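Local atomic coordinates of heme oxygenase (Chlamydomonas reinhardtii, PDB entry 4RAJ), a protein that probably breaks down heme to biliverdin as a heme oxygenase, with release of iron and carbon monoxide. Residues 38-52 / 221-233. Sequence-based numbering, arbitrary orientation.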
loop_
_atom_site.group_PDB
_atom_site.type_symbol
_atom_site.label_atom_id
_atom_site.label_comp_id
_atom_site.label_asym_id
_atom_site.label_seq_id
_atom_site.Cartn_x
_atom_site.Cartn_y
_atom_site.Cartn_z
ATOM N N LEU A 38 -1.339 7.080 14.408
ATOM C CA LEU A 38 -1.144 8.126 13.404
ATOM C C LEU A 38 -2.335 8.200 12.463
ATOM O O LEU A 38 -2.897 9.272 12.229
ATOM C CB LEU A 38 0.115 7.846 12.587
ATOM C CG LEU A 38 1.093 8.950 12.226
ATOM C CD1 LEU A 38 1.599 9.614 13.497
ATOM C CD2 LEU A 38 2.250 8.349 11.436
ATOM N N VAL A 39 -2.696 7.048 11.905
ATOM C CA VAL A 39 -3.823 6.973 10.965
ATOM C C VAL A 39 -5.159 7.309 11.634
ATOM O O VAL A 39 -5.896 8.181 11.154
ATOM C CB VAL A 39 -3.907 5.592 10.324
ATOM C CG1 VAL A 39 -5.155 5.491 9.458
ATOM C CG2 VAL A 39 -2.628 5.324 9.499
ATOM N N ASN A 40 -5.480 6.636 12.735
ATOM C CA ASN A 40 -6.738 6.946 13.408
ATOM C C ASN A 40 -6.823 8.409 13.859
ATOM O O ASN A 40 -7.889 9.014 13.800
ATOM C CB ASN A 40 -6.971 6.020 14.608
ATOM C CG ASN A 40 -7.083 4.557 14.208
ATOM O OD1 ASN A 40 -6.323 3.716 14.658
ATOM N ND2 ASN A 40 -8.006 4.268 13.308
ATOM N N ALA A 41 -5.710 8.980 14.303
ATOM C CA ALA A 41 -5.713 10.381 14.744
ATOM C C ALA A 41 -6.009 11.348 13.607
ATOM O O ALA A 41 -6.369 12.504 13.851
ATOM C CB ALA A 41 -4.402 10.743 15.379
ATOM N N ARG A 42 -5.838 10.891 12.370
ATOM C CA ARG A 42 -6.040 11.766 11.219
ATOM C C ARG A 42 -7.334 11.469 10.448
ATOM O O ARG A 42 -7.802 12.310 9.699
ATOM C CB ARG A 42 -4.838 11.682 10.290
ATOM C CG ARG A 42 -3.695 12.591 10.763
ATOM C CD ARG A 42 -2.417 12.349 9.995
ATOM N NE ARG A 42 -1.296 13.113 10.543
ATOM C CZ ARG A 42 -0.661 12.826 11.682
ATOM N NH1 ARG A 42 -1.035 11.787 12.425
ATOM N NH2 ARG A 42 0.346 13.589 12.087
ATOM N N LEU A 43 -7.914 10.293 10.657
ATOM C CA LEU A 43 -9.184 9.935 10.023
ATOM C C LEU A 43 -10.292 10.942 10.229
ATOM O O LEU A 43 -10.981 11.302 9.273
ATOM C CB LEU A 43 -9.681 8.596 10.539
ATOM C CG LEU A 43 -8.866 7.404 10.090
ATOM C CD1 LEU A 43 -9.514 6.138 10.616
ATOM C CD2 LEU A 43 -8.757 7.405 8.581
ATOM N N ILE A 44 -10.500 11.367 11.475
ATOM C CA ILE A 44 -11.589 12.292 11.763
ATOM C C ILE A 44 -11.367 13.584 10.999
ATOM O O ILE A 44 -12.299 14.162 10.435
ATOM C CB ILE A 44 -11.732 12.573 13.284
ATOM C CG1 ILE A 44 -12.678 11.556 13.908
ATOM C CG2 ILE A 44 -12.315 13.954 13.538
ATOM C CD1 ILE A 44 -14.018 11.496 13.222
ATOM N N ALA A 45 -10.110 14.014 10.947
ATOM C CA ALA A 45 -9.768 15.207 10.192
ATOM C C ALA A 45 -10.108 14.998 8.720
ATOM O O ALA A 45 -10.733 15.842 8.098
ATOM C CB ALA A 45 -8.291 15.548 10.359
ATOM N N LEU A 46 -9.708 13.858 8.173
ATOM C CA LEU A 46 -9.924 13.610 6.745
ATOM C C LEU A 46 -11.399 13.468 6.387
ATOM O O LEU A 46 -11.831 13.949 5.338
ATOM C CB LEU A 46 -9.170 12.364 6.301
ATOM C CG LEU A 46 -7.653 12.399 6.454
ATOM C CD1 LEU A 46 -7.118 11.076 5.959
ATOM C CD2 LEU A 46 -7.054 13.560 5.680
ATOM N N PHE A 47 -12.173 12.810 7.246
ATOM C CA PHE A 47 -13.589 12.588 6.959
ATOM C C PHE A 47 -14.417 13.858 7.106
ATOM O O PHE A 47 -15.595 13.883 6.752
ATOM C CB PHE A 47 -14.162 11.499 7.861
ATOM C CG PHE A 47 -13.684 10.124 7.514
ATOM C CD1 PHE A 47 -13.639 9.715 6.191
ATOM C CD2 PHE A 47 -13.291 9.242 8.503
ATOM C CE1 PHE A 47 -13.197 8.444 5.857
ATOM C CE2 PHE A 47 -12.848 7.973 8.177
ATOM C CZ PHE A 47 -12.800 7.576 6.848
ATOM N N SER A 48 -13.797 14.925 7.604
ATOM C CA SER A 48 -14.514 16.188 7.742
ATOM C C SER A 48 -14.722 16.851 6.383
ATOM O O SER A 48 -15.576 17.744 6.244
ATOM C CB SER A 48 -13.768 17.142 8.689
ATOM O OG SER A 48 -12.579 17.627 8.074
ATOM N N ASP A 49 -13.977 16.389 5.377
ATOM C CA ASP A 49 -13.997 17.007 4.044
ATOM C C ASP A 49 -13.548 16.002 2.977
ATOM O O ASP A 49 -12.393 15.580 2.988
ATOM C CB ASP A 49 -13.075 18.235 4.034
ATOM C CG ASP A 49 -13.153 19.039 2.742
ATOM O OD1 ASP A 49 -13.507 18.488 1.674
ATOM O OD2 ASP A 49 -12.852 20.252 2.805
ATOM N N LYS A 50 -14.430 15.654 2.037
ATOM C CA LYS A 50 -14.080 14.610 1.072
ATOM C C LYS A 50 -12.884 15.036 0.236
ATOM O O LYS A 50 -12.113 14.193 -0.218
ATOM C CB LYS A 50 -15.255 14.262 0.154
ATOM C CG LYS A 50 -16.104 15.419 -0.285
ATOM C CD LYS A 50 -17.277 14.913 -1.120
ATOM C CE LYS A 50 -17.998 13.752 -0.441
ATOM N NZ LYS A 50 -19.160 13.255 -1.238
ATOM N N ASP A 51 -12.710 16.341 0.039
ATOM C CA ASP A 51 -11.552 16.814 -0.726
ATOM C C ASP A 51 -10.240 16.550 0.028
ATOM O O ASP A 51 -9.224 16.199 -0.573
ATOM C CB ASP A 51 -11.674 18.308 -1.044
ATOM C CG ASP A 51 -12.861 18.634 -1.946
ATOM O OD1 ASP A 51 -13.306 17.765 -2.732
ATOM O OD2 ASP A 51 -13.343 19.786 -1.876
ATOM N N LEU A 52 -10.267 16.732 1.345
ATOM C CA LEU A 52 -9.112 16.450 2.178
ATOM C C LEU A 52 -8.802 14.959 2.143
ATOM O O LEU A 52 -7.663 14.554 1.944
ATOM C CB LEU A 52 -9.378 16.894 3.614
ATOM C CG LEU A 52 -8.246 17.523 4.400
ATOM C CD1 LEU A 52 -7.514 18.524 3.519
ATOM C CD2 LEU A 52 -8.857 18.210 5.620
ATOM N N ASN A 221 5.645 5.044 5.235
ATOM C CA ASN A 221 4.238 5.394 5.326
ATOM C C ASN A 221 4.021 6.431 6.405
ATOM O O ASN A 221 3.289 7.394 6.214
ATOM C CB ASN A 221 3.376 4.157 5.612
ATOM C CG ASN A 221 3.099 3.345 4.369
ATOM O OD1 ASN A 221 3.708 3.568 3.329
ATOM N ND2 ASN A 221 2.177 2.393 4.470
ATOM N N ASN A 222 4.676 6.247 7.542
ATOM C CA ASN A 222 4.477 7.193 8.647
ATOM C C ASN A 222 4.992 8.584 8.281
ATOM O O ASN A 222 4.361 9.591 8.591
ATOM C CB ASN A 222 5.152 6.670 9.915
ATOM C CG ASN A 222 4.406 5.498 10.515
ATOM O OD1 ASN A 222 3.345 5.100 10.015
ATOM N ND2 ASN A 222 4.955 4.924 11.579
ATOM N N ALA A 223 6.120 8.617 7.580
ATOM C CA ALA A 223 6.721 9.864 7.126
ATOM C C ALA A 223 5.802 10.592 6.158
ATOM O O ALA A 223 5.643 11.809 6.228
ATOM C CB ALA A 223 8.069 9.585 6.470
ATOM N N ILE A 224 5.201 9.834 5.252
ATOM C CA ILE A 224 4.294 10.387 4.243
ATOM C C ILE A 224 3.022 10.937 4.901
ATOM O O ILE A 224 2.553 12.037 4.579
ATOM C CB ILE A 224 3.968 9.323 3.195
ATOM C CG1 ILE A 224 5.244 8.986 2.407
ATOM C CG2 ILE A 224 2.867 9.779 2.251
ATOM C CD1 ILE A 224 5.131 7.751 1.515
ATOM N N ILE A 225 2.487 10.177 5.845
ATOM C CA ILE A 225 1.324 10.617 6.611
ATOM C C ILE A 225 1.598 11.905 7.394
ATOM O O ILE A 225 0.791 12.840 7.394
ATOM C CB ILE A 225 0.873 9.512 7.574
ATOM C CG1 ILE A 225 0.305 8.337 6.777
ATOM C CG2 ILE A 225 -0.194 10.027 8.522
ATOM C CD1 ILE A 225 0.199 7.068 7.573
ATOM N N LYS A 226 2.751 11.964 8.050
ATOM C CA LYS A 226 3.064 13.121 8.886
ATOM C C LYS A 226 3.345 14.364 8.053
ATOM O O LYS A 226 3.113 15.484 8.505
ATOM C CB LYS A 226 4.251 12.809 9.799
ATOM C CG LYS A 226 3.843 11.950 10.977
ATOM C CD LYS A 226 4.972 11.774 11.973
ATOM C CE LYS A 226 6.080 10.927 11.380
ATOM N NZ LYS A 226 6.989 10.407 12.445
ATOM N N ALA A 227 3.817 14.166 6.829
ATOM C CA ALA A 227 4.163 15.288 5.959
ATOM C C ALA A 227 2.928 15.905 5.301
ATOM O O ALA A 227 3.011 16.971 4.695
ATOM C CB ALA A 227 5.165 14.840 4.890
ATOM N N PHE A 228 1.786 15.237 5.420
ATOM C CA PHE A 228 0.567 15.696 4.761
ATOM C C PHE A 228 0.019 16.913 5.491
ATOM O O PHE A 228 -0.137 16.891 6.712
ATOM C CB PHE A 228 -0.501 14.587 4.704
ATOM C CG PHE A 228 -1.786 15.012 4.010
ATOM C CD1 PHE A 228 -1.855 15.078 2.620
ATOM C CD2 PHE A 228 -2.917 15.345 4.745
ATOM C CE1 PHE A 228 -3.031 15.475 1.976
ATOM C CE2 PHE A 228 -4.100 15.741 4.108
ATOM C CZ PHE A 228 -4.155 15.803 2.723
ATOM N N PRO A 229 -0.251 17.993 4.740
ATOM C CA PRO A 229 -0.705 19.264 5.318
ATOM C C PRO A 229 -2.179 19.252 5.729
ATOM O O PRO A 229 -3.059 19.513 4.907
ATOM C CB PRO A 229 -0.463 20.266 4.185
ATOM C CG PRO A 229 -0.590 19.448 2.933
ATOM C CD PRO A 229 -0.053 18.082 3.281
ATOM N N LEU A 230 -2.433 18.963 7.000
ATOM C CA LEU A 230 -3.789 18.962 7.535
ATOM C C LEU A 230 -4.177 20.314 8.122
ATOM O O LEU A 230 -3.572 20.765 9.092
ATOM C CB LEU A 230 -3.936 17.879 8.603
ATOM C CG LEU A 230 -4.675 16.631 8.136
ATOM C CD1 LEU A 230 -4.752 15.638 9.267
ATOM C CD2 LEU A 230 -6.068 17.007 7.658
ATOM N N PRO A 231 -5.200 20.957 7.541
ATOM C CA PRO A 231 -5.717 22.237 8.037
ATOM C C PRO A 231 -6.022 22.188 9.530
ATOM O O PRO A 231 -6.443 21.143 10.025
ATOM C CB PRO A 231 -7.002 22.432 7.226
ATOM C CG PRO A 231 -6.765 21.672 5.965
ATOM C CD PRO A 231 -5.955 20.472 6.371
ATOM N N ALA A 232 -5.797 23.292 10.237
ATOM C CA ALA A 232 -6.129 23.368 11.658
ATOM C C ALA A 232 -7.621 23.117 11.890
ATOM O O ALA A 232 -8.020 22.532 12.897
ATOM C CB ALA A 232 -5.730 24.723 12.223
ATOM N N THR A 233 -8.441 23.563 10.945
ATOM C CA THR A 233 -9.890 23.406 11.046
ATOM C C THR A 233 -10.324 21.944 10.949
ATOM O O THR A 233 -11.476 21.600 11.230
ATOM C CB THR A 233 -10.606 24.218 9.955
ATOM O OG1 THR A 233 -9.804 24.240 8.767
ATOM C CG2 THR A 233 -10.817 25.631 10.420
#
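Arg42 lies with its aliphatic chain against Ile225 and Leu230. Its CD meets Ile225 CG2 at 3.5 Å, and its CG meets Leu230 CD1 at 3.6 Å. The chain is extended from CG to NE, which carries the guanidinium past Ile225 to the flank of Lys226, near CG. Arg42 NH1 donates to Leu38 O, one turn back, over 3.1 Å, which helps hold the guanidinium. The acceptor lies in the guanidinium plane. Leu230 bridges helix 29-47 and helix 50-76, with CD1 3.7 Å from Ala45 CB and CD2 3.7 Å from Leu52 CD2. Pro231 CD adds to this patch, 3.8 Å from Leu52 CD2. With CG anti to the backbone N (chi1 -179°), the Phe228 ring turns toward helix 29-47 and meets Leu46 CD2 through CE2. At the other end, Leu38 CD2 packs on Asn222 CB at 3.7 Å, while Val39 CG2 touches Ile225 CD1. No hydrogen bond joins the two segments. The Asn222 amide is held by Ser35. Ile225 also lines the pocket that holds a polyether, probably a crystallisation additive. The contact lies at the surface of this all-helical heme oxygenase fold. Segments 38-47 and 221-227 run at 30° to each other. Residues 228-233, the last modelled, run alongside the end of helix 29-47 to the start of helix 50-76. Ile224 of helix 204-227 packs on helices 50-76 and 120-135.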